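Local coordinates for hypothetical protein ebhA (Staphylococcus aureus, PDB 2DGJ) that probably takes part in adhesion to the extracellular matrix, as a rod-like helical fragment of a very long cell-wall-associated staphylococcal adhesin, at residues 85-90 with 117-122; 79-84 with 107-112; 14-19 with 66-71; 130-135 with 168-173. All coordinates share one frame; numbering follows the deposited sequence.

How the contacts relate
Contact 3 comes first along the chain, contacts 1 and 2 follow with alternating segments, and contact 4 comes last. Contacts 1 and 2 share helix 73-88 and one GA module range; their centres lie about 10 Å apart, and they touch through Arg-85 and Asn-107. Contact 4, about 18 Å from contact 1 between centres, uses helix 112-135 as contact 1 does, so this long helix runs from the GA module range into the following FIVAR range. Contact 3 belongs to the preceding FIVAR range, about 46 Å from contact 4 between centres. The series is consistent with a rod of helical bundles joined end to end.

Contact 1 of 4, residues 85-90 with 117-122; sequences RQNLGT and TVKTNA. With ACY (acetic acid), chain D.
In the three-helix bundle of the GA module, Asn-87 and Leu-88, near the C-terminal part of helix 73-88, meet Lys-119 and Ala-122 of helix 112-135. The outer half of this contact is a polar group resting on a hydrocarbon chain. Lys-119 reaches across with its CG and CD methylenes over one face of the Asn-87 amide, CG lying 3.7 Å from Asn-87 ND2 and CD 3.9 Å from Asn-87 CB, and the two side chains cross at about a right angle. The lysine leaves the helix with CG anti to its backbone N, and a bend at chi3 (68°) turns the end of the chain away from the amide, leaving CG and CD as the touching atoms. Asn-87 ND2 has a weak hydrogen bond to Asn-123 OD1, one turn beyond Lys-119.

Deeper in, Leu-88 CD1 faces Ala-122 CB at 4.4 Å, a loose apolar approach of two buried residues. Leu-102 of helix 96-108 touches both, so all three helices of the bundle come together here. Asn-87 O receives both Thr-90 N and Thr-90 OG1, the hydroxyl at 2.6 Å on a lone pair in the carbonyl plane.

Arg-85 points away from helix 112-135. Its NH2 makes a weak bond of 3.2 Å to OXT of an acetate probably acquired during crystallisation, which lies at the guanidinium edge, and also binds Asn-107 OD1. The direct contacts of residues 85-90 with 117-122 are thus essentially apolar, methylenes shielding one amide face, and the weak amide-amide bond to Asn-123 adds a polar link between the same helices.

Contact 2 of 4, residues 79-84 with 107-112; sequences EAKAAA and NQATTV. With SO4 (sulfate ion), chain C; ACY (acetic acid), chain D.
Lys-81 lies across one face of a bound acetate and approaches the Asn-107 carbonyl from above its plane. Over the acetate, CD of the lysine sits 3.8 Å from the carboxylate carbon, while NZ binds acetate O at 2.9 Å, well out of the carboxylate plane. The same NZ gives a hydrogen bond of 2.9 Å to Asn-107 O, standing 51° out of that carbonyl's plane. The acetate methyl approaches the oxygen end of the Asn-107 side-chain amide obliquely, 3.7 Å from OD1, an oxygen whose stronger partner is Arg-85.

Extension of the lysine chain beyond CG is what brings NZ to the end of helix 96-108. There the ammonium would be expected to interact well with the carbonyl-rich helix terminus; Lys-81 CE also lies 3.0 Å from Ala-109 O. The contact thus ties helix 73-88 to the turn that connects helices 96-108 and 112-135 in the GA module bundle. Ala-80 CB meets Val-112 CG1 at 4.1 Å, and Val-115 packs on Ala-80, Lys-81 and Ala-109.

The turn itself holds a sulfate, probably picked up from the crystallisation solution. Thr-110 puts its hydroxyl between its backbone N and carbonyl carbon (chi1 61°), letting N and OG1 both hold the anion, N reaching O3 at 2.8 Å and OG1 reaching O1. Thr-111 adds a weak bond from N and a longer one from OG1, while that same OG1 caps helix 112-135 at Gly-114 N.

Contact 3 of 4, residues 14-19 with 66-71; sequences NATKQT and STKDAL
The polar part of this contact rests on the hydroxyl of Thr-16 and the ammonium of Lys-68. Lys-68 NZ gives a weak hydrogen bond of 3.2 Å to Thr-16 OG1, secondary to its salt bridge with Asp-12. Thr-16 OG1 is also hydrogen-bonded to Asp-12 O, one turn back in the chain, so Asp-12 engages both residues, through its carboxylate and its carbonyl. With CG anti to the backbone N (chi1 -178°), the extended lysine chain lies across to Thr-16, CE and NZ both beside OG1.

Apolar contacts fill the space beside this bond. The methyl CG2 of Thr-16 points into the notch formed by the lysine chain and Leu-71, touching both: it is 3.8 Å from Lys-68 CE and 3.9 Å from Leu-71 CD2. Tyr-33 of helix 27-46 touches both Lys-68 and Leu-71, and Tyr-22 also packs against Leu-71.

Bonds to backbone carbonyls mark the exits from both helices. Thr-19 N and OG1 both bind Thr-16 O, the hydroxyl tilted 22° from the carbonyl plane, and Thr-19 is the N-cap of helix 20-23. Leu-71 N bonds to Lys-68 O at 3.0 Å, and Leu-71 O accepts from Lys-21 NZ.

With a buried threonine and leucine inside and a lysine-aspartate pair at the margin, helices 13-18, 27-46 and 55-70 come together as in a three-helix bundle, here within the FIVAR domain range.

Contact 4 of 4, residues 130-135 with 168-173; sequences NSLQGA and GILNKQ
Leu-170, at the end of helix 153-170, loses the most surface in this contact, and it does so by dividing its two methyl groups between Leu-132 and Gln-133 of helix 112-135. CD1 goes to Leu-132, 3.8 Å from its CD2. The other methyl, CD2, lies 3.7 Å from Gln-133 CA and also covers one face of the Gln-133 amide.

Leu-132 is the buried partner. Its CG is anti to the backbone N (chi1 180°), which sends the branch toward helix 153-170, where CD2 also meets Ile-169 CG2 at 4.0 Å, the two side chains crossing at about a right angle. Ala-186 of helix 180-194 touches both Leu-132 and Ile-169, so the apolar cluster is shared by helices 112-135, 153-170 and 180-194, a three-helix bundle in the second FIVAR range of this fragment. Met-129 adds to it from one turn back, packing on Ile-169 and Leu-170.

Gln-133 lies at the edge of the contact, against Leu-170. A bend at chi2 (63°) folds its amide back over Leu-170, and Leu-170 CG, lying above the amide plane, comes within 3.3 Å of Gln-133 OE1. The amide nitrogen NE2 is hydrogen-bonded to Asn-137 OD1, which would help fix the rotation of the group. Directly after Leu-170 the chain leaves the helix at Asn-171, and Lys-172 binds Asn-92 O through NZ and Asn-96 through its backbone.

Contact 1 of 4, residues 85-90 with 117-122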
loop_
_atom_site.group_PDB
_atom_site.type_symbol
_atom_site.label_atom_id
_atom_site.label_comp_id
_atom_site.label_asym_id
_atom_site.label_seq_id
_atom_site.Cartn_x
_atom_site.Cartn_y
_atom_site.Cartn_z
ATOM N N ARG A 85 -9.553 -0.738 -13.109
ATOM C CA ARG A 85 -9.962 -0.469 -14.478
ATOM C C ARG A 85 -10.497 0.952 -14.586
ATOM O O ARG A 85 -10.228 1.655 -15.555
ATOM C CB ARG A 85 -11.027 -1.472 -14.932
ATOM C CG ARG A 85 -10.585 -2.934 -14.871
ATOM C CD ARG A 85 -11.465 -3.817 -15.755
ATOM N NE ARG A 85 -11.131 -5.232 -15.612
ATOM C CZ ARG A 85 -11.595 -6.018 -14.644
ATOM N NH1 ARG A 85 -12.420 -5.539 -13.721
ATOM N NH2 ARG A 85 -11.198 -7.281 -14.574
ATOM N N GLN A 86 -11.242 1.374 -13.571
ATOM C CA GLN A 86 -11.808 2.714 -13.541
ATOM C C GLN A 86 -10.679 3.734 -13.532
ATOM O O GLN A 86 -10.715 4.714 -14.276
ATOM C CB GLN A 86 -12.688 2.893 -12.299
ATOM C CG GLN A 86 -13.248 4.295 -12.122
ATOM C CD GLN A 86 -13.980 4.797 -13.353
ATOM O OE1 GLN A 86 -14.795 4.085 -13.944
ATOM N NE2 GLN A 86 -13.700 6.036 -13.740
ATOM N N ASN A 87 -9.677 3.490 -12.691
ATOM C CA ASN A 87 -8.528 4.382 -12.584
ATOM C C ASN A 87 -7.707 4.376 -13.871
ATOM O O ASN A 87 -7.274 5.421 -14.344
ATOM C CB ASN A 87 -7.630 3.949 -11.425
ATOM C CG ASN A 87 -6.444 4.876 -11.234
ATOM O OD1 ASN A 87 -6.564 5.945 -10.638
ATOM N ND2 ASN A 87 -5.290 4.480 -11.758
ATOM N N LEU A 88 -7.485 3.193 -14.430
ATOM C CA LEU A 88 -6.710 3.057 -15.661
ATOM C C LEU A 88 -7.248 3.933 -16.790
ATOM O O LEU A 88 -6.482 4.504 -17.573
ATOM C CB LEU A 88 -6.708 1.592 -16.106
ATOM C CG LEU A 88 -5.966 1.263 -17.404
ATOM C CD1 LEU A 88 -4.499 1.598 -17.246
ATOM C CD2 LEU A 88 -6.137 -0.208 -17.736
ATOM N N GLY A 89 -8.571 4.040 -16.868
ATOM C CA GLY A 89 -9.186 4.835 -17.914
ATOM C C GLY A 89 -9.008 6.335 -17.783
ATOM O O GLY A 89 -9.367 7.075 -18.695
ATOM N N THR A 90 -8.458 6.789 -16.662
ATOM C CA THR A 90 -8.246 8.220 -16.444
ATOM C C THR A 90 -6.822 8.646 -16.784
ATOM O O THR A 90 -6.485 9.830 -16.715
ATOM C CB THR A 90 -8.549 8.617 -14.986
ATOM O OG1 THR A 90 -7.617 7.973 -14.107
ATOM C CG2 THR A 90 -9.958 8.197 -14.610
ATOM N N THR A 117 -1.132 -3.020 -6.731
ATOM C CA THR A 117 0.247 -2.855 -7.171
ATOM C C THR A 117 0.243 -2.504 -8.655
ATOM O O THR A 117 1.053 -1.696 -9.116
ATOM C CB THR A 117 1.064 -4.147 -6.946
ATOM O OG1 THR A 117 1.392 -4.265 -5.555
ATOM C CG2 THR A 117 2.345 -4.134 -7.775
ATOM N N VAL A 118 -0.672 -3.120 -9.399
ATOM C CA VAL A 118 -0.786 -2.863 -10.827
ATOM C C VAL A 118 -1.364 -1.474 -11.022
ATOM O O VAL A 118 -0.989 -0.764 -11.954
ATOM C CB VAL A 118 -1.707 -3.898 -11.519
ATOM C CG1 VAL A 118 -1.984 -3.468 -12.954
ATOM C CG2 VAL A 118 -1.050 -5.268 -11.509
ATOM N N LYS A 119 -2.274 -1.083 -10.137
ATOM C CA LYS A 119 -2.875 0.238 -10.232
ATOM C C LYS A 119 -1.811 1.283 -9.935
ATOM O O LYS A 119 -1.815 2.373 -10.507
ATOM C CB LYS A 119 -4.036 0.382 -9.242
ATOM C CG LYS A 119 -4.707 1.750 -9.286
ATOM C CD LYS A 119 -6.047 1.779 -8.550
ATOM C CE LYS A 119 -5.902 1.623 -7.044
ATOM N NZ LYS A 119 -7.225 1.767 -6.363
ATOM N N THR A 120 -0.896 0.930 -9.035
ATOM C CA THR A 120 0.181 1.826 -8.642
ATOM C C THR A 120 1.183 2.035 -9.771
ATOM O O THR A 120 1.593 3.164 -10.040
ATOM C CB THR A 120 0.930 1.291 -7.400
ATOM O OG1 THR A 120 0.070 1.355 -6.253
ATOM C CG2 THR A 120 2.185 2.113 -7.144
ATOM N N ASN A 121 1.577 0.953 -10.433
ATOM C CA ASN A 121 2.524 1.043 -11.539
ATOM C C ASN A 121 1.922 1.819 -12.709
ATOM O O ASN A 121 2.630 2.539 -13.411
ATOM C CB ASN A 121 2.942 -0.350 -12.017
ATOM C CG ASN A 121 3.681 -1.128 -10.960
ATOM O OD1 ASN A 121 4.118 -0.567 -9.951
ATOM N ND2 ASN A 121 3.839 -2.432 -11.185
ATOM N N ALA A 122 0.617 1.666 -12.914
ATOM C CA ALA A 122 -0.079 2.353 -13.999
ATOM C C ALA A 122 -0.020 3.871 -13.827
ATOM O O ALA A 122 0.189 4.609 -14.792
ATOM C CB ALA A 122 -1.527 1.891 -14.056
HETATM C C ACY D . -11.691 -10.633 -13.815
HETATM O O ACY D . -11.285 -11.510 -13.086
HETATM O OXT ACY D . -12.701 -9.845 -13.420
HETATM C CH3 ACY D . -11.058 -10.429 -15.167
#

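Contact 2 of 4, residues 79-84 with 107-112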
loop_
_atom_site.group_PDB
_atom_site.type_symbol
_atom_site.label_atom_id
_atom_site.label_comp_id
_atom_site.label_asym_id
_atom_site.label_seq_id
_atom_site.Cartn_x
_atom_site.Cartn_y
_atom_site.Cartn_z
ATOM N N GLU A 79 -13.928 -6.332 -6.944
ATOM C CA GLU A 79 -14.099 -4.918 -6.639
ATOM C C GLU A 79 -12.804 -4.158 -6.902
ATOM O O GLU A 79 -12.809 -3.101 -7.540
ATOM C CB GLU A 79 -14.509 -4.747 -5.172
ATOM C CG GLU A 79 -14.396 -3.325 -4.658
ATOM C CD GLU A 79 -14.924 -3.168 -3.243
ATOM O OE1 GLU A 79 -14.519 -3.953 -2.355
ATOM O OE2 GLU A 79 -15.742 -2.252 -3.020
ATOM N N ALA A 80 -11.695 -4.706 -6.416
ATOM C CA ALA A 80 -10.391 -4.081 -6.595
ATOM C C ALA A 80 -10.067 -3.930 -8.077
ATOM O O ALA A 80 -9.619 -2.874 -8.515
ATOM C CB ALA A 80 -9.317 -4.908 -5.907
ATOM N N LYS A 81 -10.295 -4.994 -8.842
ATOM C CA LYS A 81 -10.035 -4.970 -10.276
ATOM C C LYS A 81 -10.903 -3.914 -10.944
ATOM O O LYS A 81 -10.459 -3.207 -11.845
ATOM C CB LYS A 81 -10.323 -6.339 -10.893
ATOM C CG LYS A 81 -9.356 -7.426 -10.474
ATOM C CD LYS A 81 -9.604 -8.692 -11.273
ATOM C CE LYS A 81 -8.557 -9.748 -10.973
ATOM N NZ LYS A 81 -8.709 -10.949 -11.846
ATOM N N ALA A 82 -12.148 -3.810 -10.496
ATOM C CA ALA A 82 -13.073 -2.829 -11.047
ATOM C C ALA A 82 -12.512 -1.432 -10.791
ATOM O O ALA A 82 -12.523 -0.567 -11.670
ATOM C CB ALA A 82 -14.448 -2.990 -10.391
ATOM N N ALA A 83 -12.011 -1.229 -9.578
ATOM C CA ALA A 83 -11.437 0.047 -9.176
ATOM C C ALA A 83 -10.228 0.384 -10.044
ATOM O O ALA A 83 -10.058 1.522 -10.475
ATOM C CB ALA A 83 -11.038 -0.004 -7.694
ATOM N N ALA A 84 -9.397 -0.617 -10.309
ATOM C CA ALA A 84 -8.203 -0.420 -11.120
ATOM C C ALA A 84 -8.560 -0.054 -12.554
ATOM O O ALA A 84 -7.950 0.836 -13.150
ATOM C CB ALA A 84 -7.349 -1.684 -11.099
ATOM N N ASN A 107 -6.473 -7.899 -15.145
ATOM C CA ASN A 107 -7.300 -9.088 -15.303
ATOM C C ASN A 107 -6.588 -10.343 -14.806
ATOM O O ASN A 107 -7.226 -11.278 -14.321
ATOM C CB ASN A 107 -7.700 -9.274 -16.773
ATOM C CG ASN A 107 -8.508 -8.105 -17.313
ATOM O OD1 ASN A 107 -9.270 -7.471 -16.584
ATOM N ND2 ASN A 107 -8.359 -7.826 -18.602
ATOM N N GLN A 108 -5.262 -10.357 -14.920
ATOM C CA GLN A 108 -4.472 -11.507 -14.492
ATOM C C GLN A 108 -4.127 -11.522 -13.003
ATOM O O GLN A 108 -3.684 -12.546 -12.486
ATOM C CB GLN A 108 -3.178 -11.601 -15.307
ATOM C CG GLN A 108 -3.201 -12.671 -16.388
ATOM C CD GLN A 108 -4.240 -12.404 -17.453
ATOM O OE1 GLN A 108 -4.053 -11.549 -18.321
ATOM N NE2 GLN A 108 -5.352 -13.131 -17.387
ATOM N N ALA A 109 -4.322 -10.395 -12.323
ATOM C CA ALA A 109 -4.023 -10.302 -10.894
ATOM C C ALA A 109 -4.893 -11.257 -10.076
ATOM O O ALA A 109 -6.108 -11.308 -10.248
ATOM C CB ALA A 109 -4.223 -8.870 -10.411
ATOM N N THR A 110 -4.266 -12.003 -9.172
ATOM C CA THR A 110 -4.979 -12.963 -8.332
ATOM C C THR A 110 -5.235 -12.487 -6.905
ATOM O O THR A 110 -5.992 -13.122 -6.170
ATOM C CB THR A 110 -4.220 -14.299 -8.248
ATOM O OG1 THR A 110 -2.928 -14.075 -7.672
ATOM C CG2 THR A 110 -4.067 -14.919 -9.630
ATOM N N THR A 111 -4.615 -11.380 -6.506
ATOM C CA THR A 111 -4.806 -10.857 -5.157
ATOM C C THR A 111 -5.130 -9.365 -5.164
ATOM O O THR A 111 -4.843 -8.662 -6.134
ATOM C CB THR A 111 -3.554 -11.072 -4.296
ATOM O OG1 THR A 111 -2.483 -10.258 -4.788
ATOM C CG2 THR A 111 -3.132 -12.537 -4.341
ATOM N N VAL A 112 -5.732 -8.889 -4.080
ATOM C CA VAL A 112 -6.075 -7.474 -3.969
ATOM C C VAL A 112 -4.792 -6.649 -3.965
ATOM O O VAL A 112 -4.742 -5.559 -4.534
ATOM C CB VAL A 112 -6.868 -7.184 -2.679
ATOM C CG1 VAL A 112 -7.092 -5.691 -2.523
ATOM C CG2 VAL A 112 -8.204 -7.920 -2.717
HETATM S S SO4 C . -0.588 -11.739 -8.042
HETATM O O1 SO4 C . -0.673 -13.042 -8.723
HETATM O O2 SO4 C . 0.554 -10.978 -8.579
HETATM O O3 SO4 C . -1.832 -10.978 -8.281
HETATM O O4 SO4 C . -0.376 -11.958 -6.597
HETATM C C ACY D . -11.691 -10.633 -13.815
HETATM O O ACY D . -11.285 -11.510 -13.086
HETATM O OXT ACY D . -12.701 -9.845 -13.420
HETATM C CH3 ACY D . -11.058 -10.429 -15.167
#

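Contact 3 of 4, residues 14-19 with 66-71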
loop_
_atom_site.group_PDB
_atom_site.type_symbol
_atom_site.label_atom_id
_atom_site.label_comp_id
_atom_site.label_asym_id
_atom_site.label_seq_id
_atom_site.Cartn_x
_atom_site.Cartn_y
_atom_site.Cartn_z
ATOM N N ASN A 14 -6.242 -25.120 7.094
ATOM C CA ASN A 14 -5.006 -24.656 6.476
ATOM C C ASN A 14 -5.164 -24.362 4.992
ATOM O O ASN A 14 -4.701 -23.330 4.506
ATOM C CB ASN A 14 -3.888 -25.680 6.684
ATOM C CG ASN A 14 -2.606 -25.308 5.949
ATOM O OD1 ASN A 14 -2.496 -25.485 4.735
ATOM N ND2 ASN A 14 -1.632 -24.782 6.687
ATOM N N ALA A 15 -5.828 -25.265 4.278
ATOM C CA ALA A 15 -6.041 -25.096 2.845
ATOM C C ALA A 15 -6.890 -23.857 2.577
ATOM O O ALA A 15 -6.553 -23.025 1.734
ATOM C CB ALA A 15 -6.714 -26.342 2.256
ATOM N N THR A 16 -7.991 -23.733 3.309
ATOM C CA THR A 16 -8.887 -22.596 3.152
ATOM C C THR A 16 -8.148 -21.296 3.428
ATOM O O THR A 16 -8.383 -20.286 2.770
ATOM C CB THR A 16 -10.100 -22.697 4.110
ATOM O OG1 THR A 16 -10.857 -23.875 3.802
ATOM C CG2 THR A 16 -11.001 -21.475 3.964
ATOM N N LYS A 17 -7.247 -21.330 4.405
ATOM C CA LYS A 17 -6.485 -20.145 4.773
ATOM C C LYS A 17 -5.415 -19.768 3.764
ATOM O O LYS A 17 -4.899 -18.650 3.798
ATOM C CB LYS A 17 -5.846 -20.326 6.152
ATOM C CG LYS A 17 -6.832 -20.203 7.304
ATOM C CD LYS A 17 -6.128 -20.303 8.647
ATOM C CE LYS A 17 -7.075 -19.987 9.797
ATOM N NZ LYS A 17 -6.378 -20.055 11.111
ATOM N N GLN A 18 -5.083 -20.689 2.868
ATOM C CA GLN A 18 -4.072 -20.422 1.850
ATOM C C GLN A 18 -4.714 -19.764 0.638
ATOM O O GLN A 18 -4.027 -19.168 -0.199
ATOM C CB GLN A 18 -3.394 -21.725 1.411
ATOM C CG GLN A 18 -2.398 -22.311 2.406
ATOM C CD GLN A 18 -1.177 -21.433 2.601
ATOM O OE1 GLN A 18 -1.262 -20.350 3.181
ATOM N NE2 GLN A 18 -0.031 -21.894 2.104
ATOM N N THR A 19 -6.037 -19.869 0.548
ATOM C CA THR A 19 -6.764 -19.307 -0.582
ATOM C C THR A 19 -6.933 -17.796 -0.521
ATOM O O THR A 19 -6.934 -17.195 0.555
ATOM C CB THR A 19 -8.169 -19.933 -0.718
ATOM O OG1 THR A 19 -8.963 -19.581 0.423
ATOM C CG2 THR A 19 -8.067 -21.452 -0.833
ATOM N N SER A 66 -20.843 -22.091 7.328
ATOM C CA SER A 66 -21.396 -20.757 7.135
ATOM C C SER A 66 -20.324 -19.677 7.051
ATOM O O SER A 66 -20.289 -18.905 6.086
ATOM C CB SER A 66 -22.376 -20.419 8.260
ATOM O OG SER A 66 -23.594 -21.134 8.122
ATOM N N THR A 67 -19.456 -19.612 8.059
ATOM C CA THR A 67 -18.400 -18.610 8.069
ATOM C C THR A 67 -17.480 -18.784 6.864
ATOM O O THR A 67 -16.985 -17.805 6.312
ATOM C CB THR A 67 -17.552 -18.678 9.356
ATOM O OG1 THR A 67 -16.978 -19.985 9.483
ATOM C CG2 THR A 67 -18.415 -18.378 10.577
ATOM N N LYS A 68 -17.250 -20.025 6.448
ATOM C CA LYS A 68 -16.387 -20.247 5.296
ATOM C C LYS A 68 -17.018 -19.691 4.021
ATOM O O LYS A 68 -16.363 -18.976 3.258
ATOM C CB LYS A 68 -16.084 -21.735 5.097
ATOM C CG LYS A 68 -15.143 -21.957 3.921
ATOM C CD LYS A 68 -14.760 -23.407 3.709
ATOM C CE LYS A 68 -13.842 -23.508 2.494
ATOM N NZ LYS A 68 -13.454 -24.903 2.176
ATOM N N ASP A 69 -18.283 -20.022 3.785
ATOM C CA ASP A 69 -18.969 -19.535 2.595
ATOM C C ASP A 69 -18.991 -18.014 2.608
ATOM O O ASP A 69 -18.923 -17.373 1.558
ATOM C CB ASP A 69 -20.410 -20.060 2.526
ATOM C CG ASP A 69 -20.483 -21.566 2.341
ATOM O OD1 ASP A 69 -19.505 -22.151 1.831
ATOM O OD2 ASP A 69 -21.523 -22.162 2.693
ATOM N N ALA A 70 -19.075 -17.444 3.808
ATOM C CA ALA A 70 -19.128 -15.998 3.977
ATOM C C ALA A 70 -17.842 -15.286 3.548
ATOM O O ALA A 70 -17.872 -14.105 3.192
ATOM C CB ALA A 70 -19.467 -15.664 5.421
ATOM N N LEU A 71 -16.715 -15.990 3.595
ATOM C CA LEU A 71 -15.446 -15.406 3.169
ATOM C C LEU A 71 -15.685 -14.752 1.807
ATOM O O LEU A 71 -16.169 -15.401 0.872
ATOM C CB LEU A 71 -14.379 -16.495 3.066
ATOM C CG LEU A 71 -13.528 -16.781 4.309
ATOM C CD1 LEU A 71 -14.283 -16.463 5.577
ATOM C CD2 LEU A 71 -13.104 -18.232 4.291
#

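Contact 4 of 4, residues 130-135 with 168-173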
loop_
_atom_site.group_PDB
_atom_site.type_symbol
_atom_site.label_atom_id
_atom_site.label_comp_id
_atom_site.label_asym_id
_atom_site.label_seq_id
_atom_site.Cartn_x
_atom_site.Cartn_y
_atom_site.Cartn_z
ATOM N N ASN A 130 3.768 11.509 -18.842
ATOM C CA ASN A 130 3.351 12.902 -18.763
ATOM C C ASN A 130 4.580 13.802 -18.733
ATOM O O ASN A 130 4.609 14.859 -19.365
ATOM C CB ASN A 130 2.518 13.120 -17.499
ATOM C CG ASN A 130 1.941 14.521 -17.412
ATOM O OD1 ASN A 130 2.142 15.225 -16.426
ATOM N ND2 ASN A 130 1.214 14.930 -18.444
ATOM N N SER A 131 5.595 13.374 -17.992
ATOM C CA SER A 131 6.826 14.140 -17.875
ATOM C C SER A 131 7.567 14.183 -19.207
ATOM O O SER A 131 8.055 15.235 -19.627
ATOM C CB SER A 131 7.727 13.531 -16.801
ATOM O OG SER A 131 7.139 13.623 -15.512
ATOM N N LEU A 132 7.642 13.035 -19.874
ATOM C CA LEU A 132 8.324 12.955 -21.157
ATOM C C LEU A 132 7.609 13.822 -22.181
ATOM O O LEU A 132 8.247 14.438 -23.032
ATOM C CB LEU A 132 8.370 11.509 -21.654
ATOM C CG LEU A 132 9.061 11.269 -23.001
ATOM C CD1 LEU A 132 10.462 11.850 -22.975
ATOM C CD2 LEU A 132 9.114 9.778 -23.290
ATOM N N GLN A 133 6.285 13.870 -22.087
ATOM C CA GLN A 133 5.479 14.673 -23.003
ATOM C C GLN A 133 5.766 16.154 -22.770
ATOM O O GLN A 133 5.877 16.932 -23.720
ATOM C CB GLN A 133 3.986 14.402 -22.775
ATOM C CG GLN A 133 3.051 15.232 -23.651
ATOM C CD GLN A 133 3.224 14.939 -25.129
ATOM O OE1 GLN A 133 3.006 13.815 -25.581
ATOM N NE2 GLN A 133 3.622 15.951 -25.892
ATOM N N GLY A 134 5.881 16.540 -21.503
ATOM C CA GLY A 134 6.143 17.930 -21.180
ATOM C C GLY A 134 7.526 18.375 -21.601
ATOM O O GLY A 134 7.723 19.517 -22.014
ATOM N N ALA A 135 8.494 17.470 -21.504
ATOM C CA ALA A 135 9.867 17.773 -21.872
ATOM C C ALA A 135 10.011 18.158 -23.344
ATOM O O ALA A 135 10.955 18.854 -23.712
ATOM C CB ALA A 135 10.763 16.582 -21.556
ATOM N N GLY A 168 8.348 8.728 -30.507
ATOM C CA GLY A 168 8.013 7.350 -30.829
ATOM C C GLY A 168 7.403 6.653 -29.629
ATOM O O GLY A 168 6.445 5.885 -29.761
ATOM N N ILE A 169 7.957 6.919 -28.451
ATOM C CA ILE A 169 7.462 6.334 -27.208
ATOM C C ILE A 169 6.091 6.921 -26.854
ATOM O O ILE A 169 5.220 6.238 -26.317
ATOM C CB ILE A 169 8.447 6.625 -26.050
ATOM C CG1 ILE A 169 9.728 5.815 -26.242
ATOM C CG2 ILE A 169 7.794 6.327 -24.704
ATOM C CD1 ILE A 169 10.813 6.132 -25.229
ATOM N N LEU A 170 5.914 8.200 -27.168
ATOM C CA LEU A 170 4.681 8.920 -26.866
ATOM C C LEU A 170 3.467 8.589 -27.732
ATOM O O LEU A 170 2.342 8.559 -27.233
ATOM C CB LEU A 170 4.960 10.427 -26.925
ATOM C CG LEU A 170 5.105 11.206 -25.613
ATOM C CD1 LEU A 170 5.529 10.293 -24.479
ATOM C CD2 LEU A 170 6.112 12.327 -25.819
ATOM N N ASN A 171 3.685 8.357 -29.024
ATOM C CA ASN A 171 2.577 8.054 -29.929
ATOM C C ASN A 171 1.680 6.962 -29.337
ATOM O O ASN A 171 2.082 5.802 -29.214
ATOM C CB ASN A 171 3.108 7.616 -31.298
ATOM C CG ASN A 171 2.021 7.595 -32.359
ATOM O OD1 ASN A 171 1.046 6.854 -32.248
ATOM N ND2 ASN A 171 2.178 8.421 -33.387
ATOM N N LYS A 172 0.461 7.343 -28.974
ATOM C CA LYS A 172 -0.485 6.414 -28.372
ATOM C C LYS A 172 -0.919 5.293 -29.312
ATOM O O LYS A 172 -1.173 4.168 -28.874
ATOM C CB LYS A 172 -1.719 7.178 -27.878
ATOM C CG LYS A 172 -1.435 8.224 -26.814
ATOM C CD LYS A 172 -2.720 8.880 -26.342
ATOM C CE LYS A 172 -2.443 9.948 -25.307
ATOM N NZ LYS A 172 -3.693 10.614 -24.851
ATOM N N GLN A 173 -1.002 5.597 -30.603
ATOM C CA GLN A 173 -1.431 4.606 -31.578
ATOM C C GLN A 173 -0.378 3.577 -31.954
ATOM O O GLN A 173 -0.696 2.401 -32.147
ATOM C CB GLN A 173 -1.920 5.290 -32.857
ATOM C CG GLN A 173 -3.361 5.785 -32.801
ATOM C CD GLN A 173 -3.875 6.239 -34.161
ATOM O OE1 GLN A 173 -3.422 7.248 -34.708
ATOM N NE2 GLN A 173 -4.821 5.488 -34.716
#